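Fat acid-binding protein (Eubacterium ventriosum, PDB 3NYI) binds a stearic acid molecule in the crystal and, as a member of the DegV family, probably serves as a fatty acid-binding protein. Local coordinates at residues V32-E37 against V44-D49; E71-V76 against I104-L109; D75-F80 against V87-I92; A186-L191 against G207-N212; L216-L221 against M253-S258. All coordinates share one frame; numbering follows the deposited sequence.

The five contacts divide between the protein's two beta sheets. Contacts 1, 2 and 3 gather round the sheet that holds strands 25-33 and 87-91. Contacts 2 and 3 share helix 70-81 and have centres 7 Å apart; Y73, of contact 2, touches C89 and T91 of the strand in contact 3. Contact 1 lies farther off, its centre 23 Å from the centres of both. Contacts 4 and 5, with centres 19 Å apart, belong to the second sheet and meet where L216 packs on the backbone at G210. The stearic acid comes within about 9 Å of the side chains of V32, Y73 and V256, and about 14 Å of C89 and T188.

Contact 1 (V32-E37 against V44-D49)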
# COMPACT_ATOMS: atom_id res chain seq x y z
N VAL A 32 -7.43 -13.76 2.03
CA VAL A 32 -7.99 -13.52 3.35
C VAL A 32 -8.84 -14.72 3.79
O VAL A 32 -9.43 -15.40 2.96
CB VAL A 32 -8.81 -12.22 3.38
CG1 VAL A 32 -9.92 -12.26 2.34
CG2 VAL A 32 -9.37 -11.98 4.76
N SER A 33 -8.87 -14.98 5.10
CA SER A 33 -9.71 -16.04 5.66
C SER A 33 -10.44 -15.52 6.88
O SER A 33 -9.88 -14.78 7.68
CB SER A 33 -8.89 -17.28 6.06
OG SER A 33 -9.73 -18.24 6.71
N PHE A 34 -11.71 -15.89 7.00
CA PHE A 34 -12.50 -15.49 8.16
C PHE A 34 -12.55 -16.56 9.24
O PHE A 34 -12.73 -16.24 10.42
CB PHE A 34 -13.90 -15.08 7.70
CG PHE A 34 -13.88 -13.97 6.71
CD1 PHE A 34 -13.65 -12.67 7.12
CD2 PHE A 34 -14.02 -14.23 5.36
CE1 PHE A 34 -13.59 -11.64 6.21
CE2 PHE A 34 -13.97 -13.20 4.44
CZ PHE A 34 -13.75 -11.90 4.86
N ASP A 35 -12.37 -17.81 8.86
CA ASP A 35 -12.42 -18.91 9.82
C ASP A 35 -11.06 -19.54 10.06
O ASP A 35 -10.92 -20.42 10.91
CB ASP A 35 -13.44 -19.98 9.39
CG ASP A 35 -13.12 -20.58 8.03
OD1 ASP A 35 -12.00 -20.38 7.52
OD2 ASP A 35 -14.01 -21.26 7.48
N GLY A 36 -10.06 -19.10 9.31
CA GLY A 36 -8.73 -19.68 9.41
C GLY A 36 -8.55 -20.98 8.65
O GLY A 36 -7.46 -21.56 8.67
N GLU A 37 -9.60 -21.44 7.99
CA GLU A 37 -9.54 -22.67 7.20
C GLU A 37 -9.63 -22.39 5.71
O GLU A 37 -8.75 -22.77 4.94
CB GLU A 37 -10.66 -23.64 7.61
CG GLU A 37 -10.51 -24.17 9.02
CD GLU A 37 -9.17 -24.85 9.23
OE1 GLU A 37 -8.92 -25.89 8.58
OE2 GLU A 37 -8.37 -24.35 10.05
N VAL A 44 -10.37 -11.34 -6.22
CA VAL A 44 -10.70 -12.37 -7.20
C VAL A 44 -11.81 -13.29 -6.68
O VAL A 44 -12.84 -13.44 -7.33
CB VAL A 44 -9.47 -13.23 -7.60
CG1 VAL A 44 -9.89 -14.37 -8.52
CG2 VAL A 44 -8.40 -12.36 -8.26
N ASP A 45 -11.60 -13.89 -5.51
CA ASP A 45 -12.59 -14.79 -4.91
C ASP A 45 -13.53 -14.05 -3.96
O ASP A 45 -14.50 -14.62 -3.45
CB ASP A 45 -11.91 -15.95 -4.17
CG ASP A 45 -10.99 -16.76 -5.07
OD1 ASP A 45 -11.36 -17.01 -6.24
OD2 ASP A 45 -9.90 -17.13 -4.60
N ILE A 46 -13.24 -12.79 -3.70
CA ILE A 46 -14.03 -11.99 -2.76
C ILE A 46 -13.74 -10.53 -3.04
O ILE A 46 -12.67 -10.21 -3.55
CB ILE A 46 -13.69 -12.31 -1.29
CG1 ILE A 46 -14.66 -11.59 -0.35
CG2 ILE A 46 -12.23 -11.94 -0.97
CD1 ILE A 46 -14.39 -11.83 1.11
N THR A 47 -14.67 -9.65 -2.72
CA THR A 47 -14.48 -8.23 -3.01
C THR A 47 -14.10 -7.43 -1.77
O THR A 47 -14.40 -7.82 -0.64
CB THR A 47 -15.72 -7.57 -3.63
OG1 THR A 47 -16.66 -7.27 -2.59
CG2 THR A 47 -16.37 -8.49 -4.66
N ARG A 48 -13.47 -6.29 -2.02
CA ARG A 48 -13.03 -5.42 -0.96
C ARG A 48 -14.21 -4.99 -0.08
O ARG A 48 -14.14 -5.05 1.15
CB ARG A 48 -12.33 -4.21 -1.57
CG ARG A 48 -11.81 -3.24 -0.58
CD ARG A 48 -12.67 -2.02 -0.57
NE ARG A 48 -12.02 -0.94 0.15
CZ ARG A 48 -12.67 0.08 0.67
NH1 ARG A 48 -13.99 0.14 0.55
NH2 ARG A 48 -12.02 1.04 1.32
N ASP A 49 -15.30 -4.57 -0.72
CA ASP A 49 -16.45 -4.12 0.05
C ASP A 49 -17.06 -5.21 0.94
O ASP A 49 -17.45 -4.93 2.07
CB ASP A 49 -17.50 -3.48 -0.88
CG ASP A 49 -17.07 -2.10 -1.38
OD1 ASP A 49 -15.96 -1.64 -1.01
OD2 ASP A 49 -17.83 -1.47 -2.14
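I46 lays its side chain across the gap to V32 and F34, overlapping each with a different methyl. Its CD1 carbon reaches the outer rim of the F34 ring, 3.6 Å from CE2 and 3.8 Å from CZ. The methyl lies near the plane of the ring, so F34 offers its edge to the contact. The two side chains come from opposite directions, the methyl meeting the ring edge. The second methyl, I46 CG2, packs against V32 CG1 at 4.0 Å, and here the side chains cross at about a right angle. Both branches can work at once because CG1 of I46 stands anti to the backbone N (chi1 -173°) and the chain runs on extended to CD1, while CG2 is left to face V32.

No hydrogen bond joins 32-37 to 44-49; the touch is wholly apolar and small, burying 100 Å² in all. Polar groups shape the chain next to it: D35 OD1 accepts from E37 N at 2.7 Å in an Asx turn, which helps the chain reverse after F34, and T47, directly after I46, caps the start of helix 48-57.

V32 is also covered by I274 and V278 of helix 274-280, and I46 touches I274 as well. F34 has L61 and P63 beside it and makes a cation-pi contact with R54. The cluster thus joins the end of strand 25-33 to the loop between strand 39-41 and helix 48-57, with helix 274-280 packed against it.

Contact 2 (E71-V76 against I104-L109)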
# COMPACT_ATOMS: atom_id res chain seq x y z
N GLU A 71 3.84 -20.23 -6.38
CA GLU A 71 3.30 -20.65 -7.68
C GLU A 71 2.48 -19.56 -8.37
O GLU A 71 2.50 -19.44 -9.60
CB GLU A 71 2.44 -21.91 -7.55
CG GLU A 71 3.16 -23.10 -6.97
CD GLU A 71 2.21 -24.03 -6.22
OE1 GLU A 71 2.24 -25.26 -6.47
OE2 GLU A 71 1.43 -23.53 -5.37
N SER A 72 1.75 -18.76 -7.58
CA SER A 72 0.96 -17.65 -8.12
C SER A 72 1.81 -16.60 -8.83
O SER A 72 1.49 -16.15 -9.93
CB SER A 72 0.16 -16.97 -7.00
OG SER A 72 -0.88 -17.81 -6.56
N TYR A 73 2.88 -16.18 -8.17
CA TYR A 73 3.86 -15.31 -8.81
C TYR A 73 4.48 -16.00 -10.04
O TYR A 73 4.58 -15.40 -11.10
CB TYR A 73 4.97 -14.97 -7.84
CG TYR A 73 4.67 -13.83 -6.88
CD1 TYR A 73 4.58 -14.04 -5.51
CD2 TYR A 73 4.51 -12.53 -7.35
CE1 TYR A 73 4.33 -12.99 -4.63
CE2 TYR A 73 4.26 -11.48 -6.48
CZ TYR A 73 4.18 -11.71 -5.12
OH TYR A 73 3.93 -10.65 -4.27
N ALA A 74 4.89 -17.25 -9.86
CA ALA A 74 5.63 -17.95 -10.91
C ALA A 74 4.83 -18.06 -12.21
O ALA A 74 5.37 -17.86 -13.29
CB ALA A 74 6.04 -19.35 -10.43
N ASP A 75 3.54 -18.39 -12.10
CA ASP A 75 2.69 -18.48 -13.29
C ASP A 75 2.57 -17.14 -14.03
O ASP A 75 2.56 -17.09 -15.26
CB ASP A 75 1.31 -19.04 -12.93
CG ASP A 75 1.35 -20.52 -12.51
OD1 ASP A 75 2.37 -21.21 -12.74
OD2 ASP A 75 0.34 -20.99 -11.95
N VAL A 76 2.50 -16.04 -13.29
CA VAL A 76 2.49 -14.72 -13.92
C VAL A 76 3.84 -14.42 -14.57
O VAL A 76 3.89 -14.05 -15.75
CB VAL A 76 2.10 -13.62 -12.90
CG1 VAL A 76 2.26 -12.23 -13.52
CG2 VAL A 76 0.68 -13.84 -12.41
N ILE A 104 10.62 -13.73 -4.88
CA ILE A 104 12.02 -14.08 -5.13
C ILE A 104 12.12 -15.57 -5.46
O ILE A 104 12.78 -15.97 -6.43
CB ILE A 104 12.91 -13.78 -3.91
CG1 ILE A 104 13.07 -12.27 -3.71
CG2 ILE A 104 14.29 -14.40 -4.12
CD1 ILE A 104 13.70 -11.58 -4.89
N ASN A 105 11.48 -16.40 -4.66
CA ASN A 105 11.46 -17.84 -4.96
C ASN A 105 10.83 -18.13 -6.31
O ASN A 105 11.26 -19.03 -7.02
CB ASN A 105 10.80 -18.64 -3.84
CG ASN A 105 11.76 -18.92 -2.69
OD1 ASN A 105 12.60 -18.08 -2.34
ND2 ASN A 105 11.66 -20.10 -2.09
N ALA A 106 9.81 -17.35 -6.68
CA ALA A 106 9.12 -17.58 -7.95
C ALA A 106 10.00 -17.19 -9.14
O ALA A 106 10.02 -17.87 -10.17
CB ALA A 106 7.81 -16.82 -7.98
N LYS A 107 10.73 -16.08 -9.00
CA LYS A 107 11.71 -15.70 -10.02
C LYS A 107 12.71 -16.84 -10.26
O LYS A 107 13.00 -17.20 -11.41
CB LYS A 107 12.44 -14.41 -9.61
CG LYS A 107 13.70 -14.16 -10.42
CD LYS A 107 14.34 -12.85 -10.02
CE LYS A 107 15.66 -12.63 -10.74
NZ LYS A 107 16.20 -11.26 -10.46
N SER A 108 13.21 -17.43 -9.18
CA SER A 108 14.17 -18.53 -9.30
C SER A 108 13.55 -19.73 -10.00
O SER A 108 14.18 -20.33 -10.88
CB SER A 108 14.70 -18.94 -7.93
OG SER A 108 15.55 -17.93 -7.41
N LEU A 109 12.33 -20.09 -9.62
CA LEU A 109 11.60 -21.16 -10.29
C LEU A 109 11.54 -20.96 -11.81
O LEU A 109 11.80 -21.88 -12.58
CB LEU A 109 10.17 -21.23 -9.74
CG LEU A 109 9.67 -22.53 -9.13
CD1 LEU A 109 10.23 -22.68 -7.73
CD2 LEU A 109 8.15 -22.51 -9.10
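A106, the small knob of this interface, fits its CB methyl into the shallow hollow between Y73 CB, 3.4 Å away, and the backbone N of A74, at 3.5 Å, a close approach to the main chain itself. V70 and F77 of the facing helix flank it. A74 returns a bump of the same size: its CB lies 3.9 Å from A106 CB and also 4.0 Å from L109 CD2. The leucine therefore extends the contact by one turn beyond A106. With alanines facing each other where the helices are nearest, the CA atoms of A74 and A106 come to 4.6 Å and the axes of the short segments to 8.0 Å.

Y73 takes part through its root. Its CG is anti to the carbonyl carbon (chi1 -83°), which carries the ring away from A106 and against C89 and T91 of strand 87-91; its hydroxyl is hydrogen-bonded to S99 OG at the start of helix 99-113.

The helices run in broadly the same direction, crossing at -47°. This is alanine-mediated close packing of two helices, linked in the chain through strand 87-91, on one face of a mixed sheet whose strands 6-10, 25-33, 87-91 and 119-123 run parallel.

Contact 3 (D75-F80 against V87-I92); sequences DVFRSF and VVCFTI
F77 reaches furthest along the strand, touching both V87 and C89. With CG anti to the carbonyl carbon, its ring extends past V87 toward C89. Ring atom CD1 lies 4.0 Å from V87 CG1, and the two side chains cross at about a right angle. The far end of the ring meets C89: CZ is 3.7 Å from SG, which sits at the ring edge, close to its plane. This is a cysteine sulfur-aromatic contact, with SG 4.9 Å from the ring centroid and 84° off the normal. SG arrives there because it is anti to its own backbone N (chi1 178°).

One turn on, F80 meets the other methyl of V87, its CB lying 3.7 Å from CG2. V87 thus fits between the two phenylalanines, a branch for each. The turn that spaces them is pinned at V76 O, which accepts from both F80 N and S79 OG. F80 also rests on K6 and V8 of the neighbouring strand 6-10, and V110 of helix 99-113 covers F77.

Helix and strand run nearly antiparallel, at 160°. Across the contact there is no hydrogen bond or ion pair, so the hold of helix on sheet rests here on apolar packing and dispersion, with a polarisable sulfur set against the hydrogen-bearing rim of an aromatic ring.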
# COMPACT_ATOMS: atom_id res chain seq x y z
N ASP A 75 3.54 -18.39 -12.10
CA ASP A 75 2.69 -18.48 -13.29
C ASP A 75 2.57 -17.14 -14.03
O ASP A 75 2.56 -17.09 -15.26
CB ASP A 75 1.31 -19.04 -12.93
CG ASP A 75 1.35 -20.52 -12.51
OD1 ASP A 75 2.37 -21.21 -12.74
OD2 ASP A 75 0.34 -20.99 -11.95
N VAL A 76 2.50 -16.04 -13.29
CA VAL A 76 2.49 -14.72 -13.92
C VAL A 76 3.84 -14.42 -14.57
O VAL A 76 3.89 -14.05 -15.75
CB VAL A 76 2.10 -13.62 -12.90
CG1 VAL A 76 2.26 -12.23 -13.52
CG2 VAL A 76 0.68 -13.84 -12.41
N PHE A 77 4.93 -14.59 -13.82
CA PHE A 77 6.25 -14.34 -14.39
C PHE A 77 6.47 -15.17 -15.66
O PHE A 77 6.94 -14.67 -16.67
CB PHE A 77 7.37 -14.66 -13.39
CG PHE A 77 7.36 -13.80 -12.14
CD1 PHE A 77 6.55 -12.67 -12.05
CD2 PHE A 77 8.18 -14.12 -11.07
CE1 PHE A 77 6.55 -11.90 -10.90
CE2 PHE A 77 8.18 -13.36 -9.92
CZ PHE A 77 7.37 -12.23 -9.83
N ARG A 78 6.11 -16.45 -15.58
CA ARG A 78 6.33 -17.38 -16.69
C ARG A 78 5.60 -16.96 -17.96
O ARG A 78 6.18 -16.96 -19.05
CB ARG A 78 5.90 -18.79 -16.28
CG ARG A 78 6.77 -19.89 -16.87
CD ARG A 78 6.23 -21.27 -16.56
NE ARG A 78 5.98 -21.46 -15.13
CZ ARG A 78 6.86 -21.97 -14.27
NH1 ARG A 78 8.06 -22.36 -14.69
NH2 ARG A 78 6.53 -22.11 -12.99
N SER A 79 4.33 -16.59 -17.83
CA SER A 79 3.54 -16.24 -19.01
C SER A 79 4.08 -15.00 -19.73
O SER A 79 4.08 -14.95 -20.96
CB SER A 79 2.07 -16.04 -18.63
OG SER A 79 1.87 -14.84 -17.91
N PHE A 80 4.55 -14.01 -18.97
CA PHE A 80 5.16 -12.84 -19.58
C PHE A 80 6.52 -13.18 -20.21
O PHE A 80 6.80 -12.78 -21.34
CB PHE A 80 5.32 -11.70 -18.55
CG PHE A 80 4.02 -11.06 -18.14
CD1 PHE A 80 3.07 -10.72 -19.09
CD2 PHE A 80 3.77 -10.77 -16.81
CE1 PHE A 80 1.87 -10.12 -18.71
CE2 PHE A 80 2.57 -10.17 -16.43
CZ PHE A 80 1.62 -9.85 -17.38
N VAL A 87 10.14 -8.31 -16.85
CA VAL A 87 9.14 -8.16 -15.79
C VAL A 87 9.68 -7.34 -14.63
O VAL A 87 10.81 -7.54 -14.19
CB VAL A 87 8.70 -9.55 -15.26
CG1 VAL A 87 7.82 -9.39 -14.02
CG2 VAL A 87 7.97 -10.33 -16.33
N VAL A 88 8.88 -6.41 -14.12
CA VAL A 88 9.21 -5.73 -12.88
C VAL A 88 8.09 -5.91 -11.88
O VAL A 88 6.95 -5.55 -12.14
CB VAL A 88 9.43 -4.21 -13.10
CG1 VAL A 88 9.94 -3.60 -11.82
CG2 VAL A 88 10.42 -3.98 -14.22
N CYS A 89 8.43 -6.44 -10.71
CA CYS A 89 7.42 -6.83 -9.74
C CYS A 89 7.60 -6.13 -8.38
O CYS A 89 8.64 -6.27 -7.75
CB CYS A 89 7.46 -8.35 -9.56
SG CYS A 89 6.29 -8.98 -8.35
N PHE A 90 6.57 -5.39 -7.94
CA PHE A 90 6.60 -4.70 -6.64
C PHE A 90 5.81 -5.46 -5.58
O PHE A 90 4.73 -5.98 -5.86
CB PHE A 90 5.99 -3.31 -6.75
CG PHE A 90 6.73 -2.39 -7.65
CD1 PHE A 90 7.64 -1.47 -7.12
CD2 PHE A 90 6.53 -2.42 -9.02
CE1 PHE A 90 8.34 -0.61 -7.95
CE2 PHE A 90 7.22 -1.55 -9.86
CZ PHE A 90 8.13 -0.65 -9.32
N THR A 91 6.32 -5.50 -4.36
CA THR A 91 5.60 -6.16 -3.28
C THR A 91 5.49 -5.23 -2.11
O THR A 91 6.22 -4.23 -2.00
CB THR A 91 6.32 -7.44 -2.79
OG1 THR A 91 7.52 -7.09 -2.10
CG2 THR A 91 6.67 -8.34 -3.95
N ILE A 92 4.57 -5.57 -1.22
CA ILE A 92 4.44 -4.89 0.06
C ILE A 92 5.78 -4.99 0.81
O ILE A 92 6.56 -5.92 0.57
CB ILE A 92 3.29 -5.53 0.87
CG1 ILE A 92 2.89 -4.65 2.08
CG2 ILE A 92 3.67 -6.97 1.32
CD1 ILE A 92 1.63 -5.19 2.84

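Contact 4 (A186-L191 against G207-N212); sequences AATGKL and GGIGRN
R211 reaches across to the backbone of L191, and its NH1 donates to the carbonyl oxygen at 2.7 Å, with a nearly straight N-H...O angle of 161°. The bond is well formed at both ends: the oxygen is met in the carbonyl plane on a lone pair, and it lies at the edge of the guanidinium, close to the plane of that group. The arginine gets there by stretching, its chain extended from CG to NE with CG anti to the carbonyl carbon (chi1 -65°).

The second touch is apolar. T188 CG2 and I209 CG2 meet at 3.9 Å, methyl to methyl, while the side chains cross at a slant. Together the two contacts hold 186-191 beside 207-212; the touching parts run within 20° of the same direction, although their backbones stay well apart.

Further out, T188 is fixed by its hydroxyl, which is hydrogen-bonded to V183 O and T185 N; that leaves its methyl turned to I209. L171 also packs on T188, and V193 lies against both I209 and R211. The carbonyl oxygen of R211 accepts from K194 NZ, tying the arginine's backbone to the adjoining strand. Next along, N212 caps the helix that follows, its OD1 accepting from K215 N.

Strand 203-210 is an outermost strand of its sheet within the chain, paired antiparallel with 194-200. G207 and G208 both face V196 in a classic beta bulge, so the site is a bulged edge strand lined by the loop that leads into its own hairpin.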
# COMPACT_ATOMS: atom_id res chain seq x y z
N ALA A 186 2.71 2.47 26.06
CA ALA A 186 1.89 2.64 27.25
C ALA A 186 0.74 3.59 26.94
O ALA A 186 -0.41 3.31 27.26
CB ALA A 186 2.73 3.16 28.41
N ALA A 187 1.07 4.71 26.29
CA ALA A 187 0.07 5.72 25.95
C ALA A 187 -1.06 5.20 25.04
O ALA A 187 -2.23 5.51 25.27
CB ALA A 187 0.73 6.94 25.33
N THR A 188 -0.72 4.42 24.02
CA THR A 188 -1.75 3.96 23.08
C THR A 188 -2.57 2.80 23.65
O THR A 188 -3.62 2.47 23.11
CB THR A 188 -1.16 3.56 21.69
OG1 THR A 188 -0.30 2.42 21.81
CG2 THR A 188 -0.40 4.73 21.06
N GLY A 189 -2.09 2.20 24.74
CA GLY A 189 -2.78 1.06 25.32
C GLY A 189 -3.92 1.48 26.23
O GLY A 189 -4.69 0.65 26.70
N LYS A 190 -4.03 2.78 26.48
CA LYS A 190 -5.06 3.30 27.37
C LYS A 190 -6.45 3.27 26.73
O LYS A 190 -6.60 3.39 25.51
CB LYS A 190 -4.70 4.71 27.86
CG LYS A 190 -4.07 4.73 29.25
CD LYS A 190 -2.64 5.25 29.23
CE LYS A 190 -2.08 5.39 30.64
NZ LYS A 190 -2.74 6.48 31.42
N LEU A 191 -7.47 3.09 27.56
CA LEU A 191 -8.84 2.98 27.07
C LEU A 191 -9.28 4.24 26.31
O LEU A 191 -9.16 5.36 26.82
CB LEU A 191 -9.80 2.71 28.24
CG LEU A 191 -11.30 2.71 27.93
CD1 LEU A 191 -11.63 1.59 26.96
CD2 LEU A 191 -12.13 2.60 29.21
N GLY A 207 2.96 8.67 15.51
CA GLY A 207 3.12 10.09 15.23
C GLY A 207 2.27 11.00 16.10
O GLY A 207 2.32 12.22 15.95
N GLY A 208 1.47 10.43 17.00
CA GLY A 208 0.58 11.20 17.85
C GLY A 208 -0.53 10.31 18.41
O GLY A 208 -0.59 9.12 18.08
N ILE A 209 -1.39 10.86 19.26
CA ILE A 209 -2.55 10.13 19.77
C ILE A 209 -3.77 11.03 19.91
O ILE A 209 -3.68 12.25 19.77
CB ILE A 209 -2.30 9.47 21.17
CG1 ILE A 209 -2.21 10.53 22.26
CG2 ILE A 209 -1.10 8.54 21.15
CD1 ILE A 209 -1.02 11.43 22.15
N GLY A 210 -4.92 10.42 20.18
CA GLY A 210 -6.15 11.18 20.39
C GLY A 210 -7.33 10.25 20.62
O GLY A 210 -7.15 9.03 20.70
N ARG A 211 -8.53 10.82 20.69
CA ARG A 211 -9.72 10.05 21.04
C ARG A 211 -10.87 10.29 20.08
O ARG A 211 -11.64 9.39 19.76
CB ARG A 211 -10.18 10.40 22.46
CG ARG A 211 -9.20 10.00 23.55
CD ARG A 211 -9.66 10.49 24.91
NE ARG A 211 -8.68 10.18 25.95
CZ ARG A 211 -8.55 8.99 26.52
NH1 ARG A 211 -9.35 7.98 26.16
NH2 ARG A 211 -7.63 8.80 27.46
N ASN A 212 -11.00 11.53 19.61
CA ASN A 212 -12.08 11.91 18.73
C ASN A 212 -11.68 11.75 17.27
O ASN A 212 -10.62 12.20 16.86
CB ASN A 212 -12.48 13.37 19.02
CG ASN A 212 -13.52 13.89 18.06
OD1 ASN A 212 -13.18 14.54 17.07
ND2 ASN A 212 -14.79 13.63 18.35

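Contact 5 (L216-L221 against M253-S258); sequences LKNSVL and MKEVES
E255 covers L221 with the base of its side chain and turns its carboxylate to K217. L221 CD1 lies 4.0 Å from E255 CB and 3.9 Å from E255 O, the two side chains crossing at about a right angle. Beyond CG the glutamate is extended, and this carries its acid group past the leucine. A water lies 2.8 Å from K217 NZ, from which it accepts, and 2.9 Å from E255 OE2, to which it can donate. The charged atoms themselves stay 4.7 Å apart, NZ to OE2; K217 NZ has its direct salt bridge with E248.

V256 follows and takes the other branch of the leucine. L221 CD2 sits 3.5 Å from V256 CG2 and 3.7 Å from V256 CA, against the helix backbone. CG2 is offered to it because CG1 stands anti to the backbone N (chi1 171°). L221 thereby straddles two successive residues, one methyl on each, and F252 and T259 of the same helix also touch it.

The short helical segments cross at -38°, with their axes 10.8 Å apart. On the sheet side, V256 packs on V240 of strand 236-242, while L216 and V220 rest on V196 of strand 194-200. These are two neighbouring helices covering one face of a mixed beta sheet, an alpha/beta layer whose apolar inner side passes outward into a pair of opposite charges with a water between them.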
# COMPACT_ATOMS: atom_id res chain seq x y z
N LEU A 216 -8.49 13.43 15.46
CA LEU A 216 -7.42 12.56 14.98
C LEU A 216 -7.11 12.85 13.52
O LEU A 216 -5.95 12.88 13.14
CB LEU A 216 -7.78 11.08 15.16
CG LEU A 216 -7.62 10.54 16.59
CD1 LEU A 216 -8.58 9.37 16.84
CD2 LEU A 216 -6.17 10.13 16.85
N LYS A 217 -8.14 13.07 12.70
CA LYS A 217 -7.91 13.37 11.29
C LYS A 217 -7.21 14.72 11.16
O LYS A 217 -6.38 14.91 10.27
CB LYS A 217 -9.22 13.34 10.49
CG LYS A 217 -9.83 11.95 10.37
CD LYS A 217 -11.10 11.93 9.52
CE LYS A 217 -12.24 12.70 10.17
NZ LYS A 217 -13.51 12.51 9.42
N ASN A 218 -7.54 15.66 12.03
CA ASN A 218 -6.83 16.93 12.01
C ASN A 218 -5.36 16.77 12.39
O ASN A 218 -4.50 17.44 11.84
CB ASN A 218 -7.52 17.97 12.89
CG ASN A 218 -8.81 18.48 12.28
OD1 ASN A 218 -8.96 18.51 11.06
ND2 ASN A 218 -9.75 18.88 13.12
N SER A 219 -5.08 15.87 13.32
CA SER A 219 -3.70 15.62 13.71
C SER A 219 -2.92 14.94 12.60
O SER A 219 -1.75 15.26 12.39
CB SER A 219 -3.62 14.77 14.98
OG SER A 219 -4.22 15.44 16.06
N VAL A 220 -3.55 13.98 11.91
CA VAL A 220 -2.95 13.38 10.73
C VAL A 220 -2.48 14.47 9.76
O VAL A 220 -1.35 14.44 9.28
CB VAL A 220 -3.91 12.41 10.00
CG1 VAL A 220 -3.38 12.07 8.60
CG2 VAL A 220 -4.08 11.12 10.81
N LEU A 221 -3.36 15.44 9.48
CA LEU A 221 -3.05 16.52 8.55
C LEU A 221 -1.90 17.39 9.05
O LEU A 221 -1.05 17.83 8.28
CB LEU A 221 -4.27 17.40 8.28
CG LEU A 221 -5.37 16.82 7.39
CD1 LEU A 221 -6.60 17.70 7.40
CD2 LEU A 221 -4.86 16.63 5.97
N MSE A 253 -10.67 14.22 1.64
CA MSE A 253 -9.87 14.71 0.52
C MSE A 253 -9.97 16.22 0.41
O MSE A 253 -9.03 16.88 -0.02
CB MSE A 253 -10.32 14.10 -0.80
CG MSE A 253 -10.12 12.61 -0.91
SE MSE A 253 -10.91 11.91 -2.55
CE MSE A 253 -10.93 10.01 -2.05
N LYS A 254 -11.13 16.77 0.77
CA LYS A 254 -11.32 18.21 0.70
C LYS A 254 -10.50 18.90 1.79
O LYS A 254 -9.88 19.93 1.54
CB LYS A 254 -12.81 18.57 0.81
CG LYS A 254 -13.63 18.18 -0.41
CD LYS A 254 -15.10 18.54 -0.24
CE LYS A 254 -15.89 18.32 -1.52
NZ LYS A 254 -17.33 18.70 -1.38
N GLU A 255 -10.51 18.31 2.98
CA GLU A 255 -9.74 18.83 4.10
C GLU A 255 -8.24 18.80 3.81
O GLU A 255 -7.51 19.71 4.19
CB GLU A 255 -10.01 18.03 5.38
CG GLU A 255 -11.46 17.99 5.81
CD GLU A 255 -11.71 16.93 6.88
OE1 GLU A 255 -10.79 16.63 7.66
OE2 GLU A 255 -12.84 16.40 6.92
N VAL A 256 -7.80 17.73 3.15
CA VAL A 256 -6.39 17.61 2.78
C VAL A 256 -5.98 18.73 1.82
O VAL A 256 -4.97 19.40 2.04
CB VAL A 256 -6.07 16.25 2.13
CG1 VAL A 256 -4.66 16.23 1.54
CG2 VAL A 256 -6.26 15.10 3.13
N GLU A 257 -6.78 18.93 0.78
CA GLU A 257 -6.44 19.91 -0.24
C GLU A 257 -6.40 21.30 0.37
O GLU A 257 -5.51 22.10 0.09
CB GLU A 257 -7.42 19.86 -1.41
CG GLU A 257 -7.27 18.61 -2.28
CD GLU A 257 -8.07 18.70 -3.57
OE1 GLU A 257 -8.98 19.56 -3.65
OE2 GLU A 257 -7.79 17.91 -4.50
N SER A 258 -7.39 21.58 1.22
CA SER A 258 -7.53 22.86 1.89
C SER A 258 -6.40 23.09 2.89
O SER A 258 -5.76 24.14 2.89
CB SER A 258 -8.88 22.90 2.61
OG SER A 258 -8.96 24.01 3.49
O HOH W 1 -13.43 13.57 6.87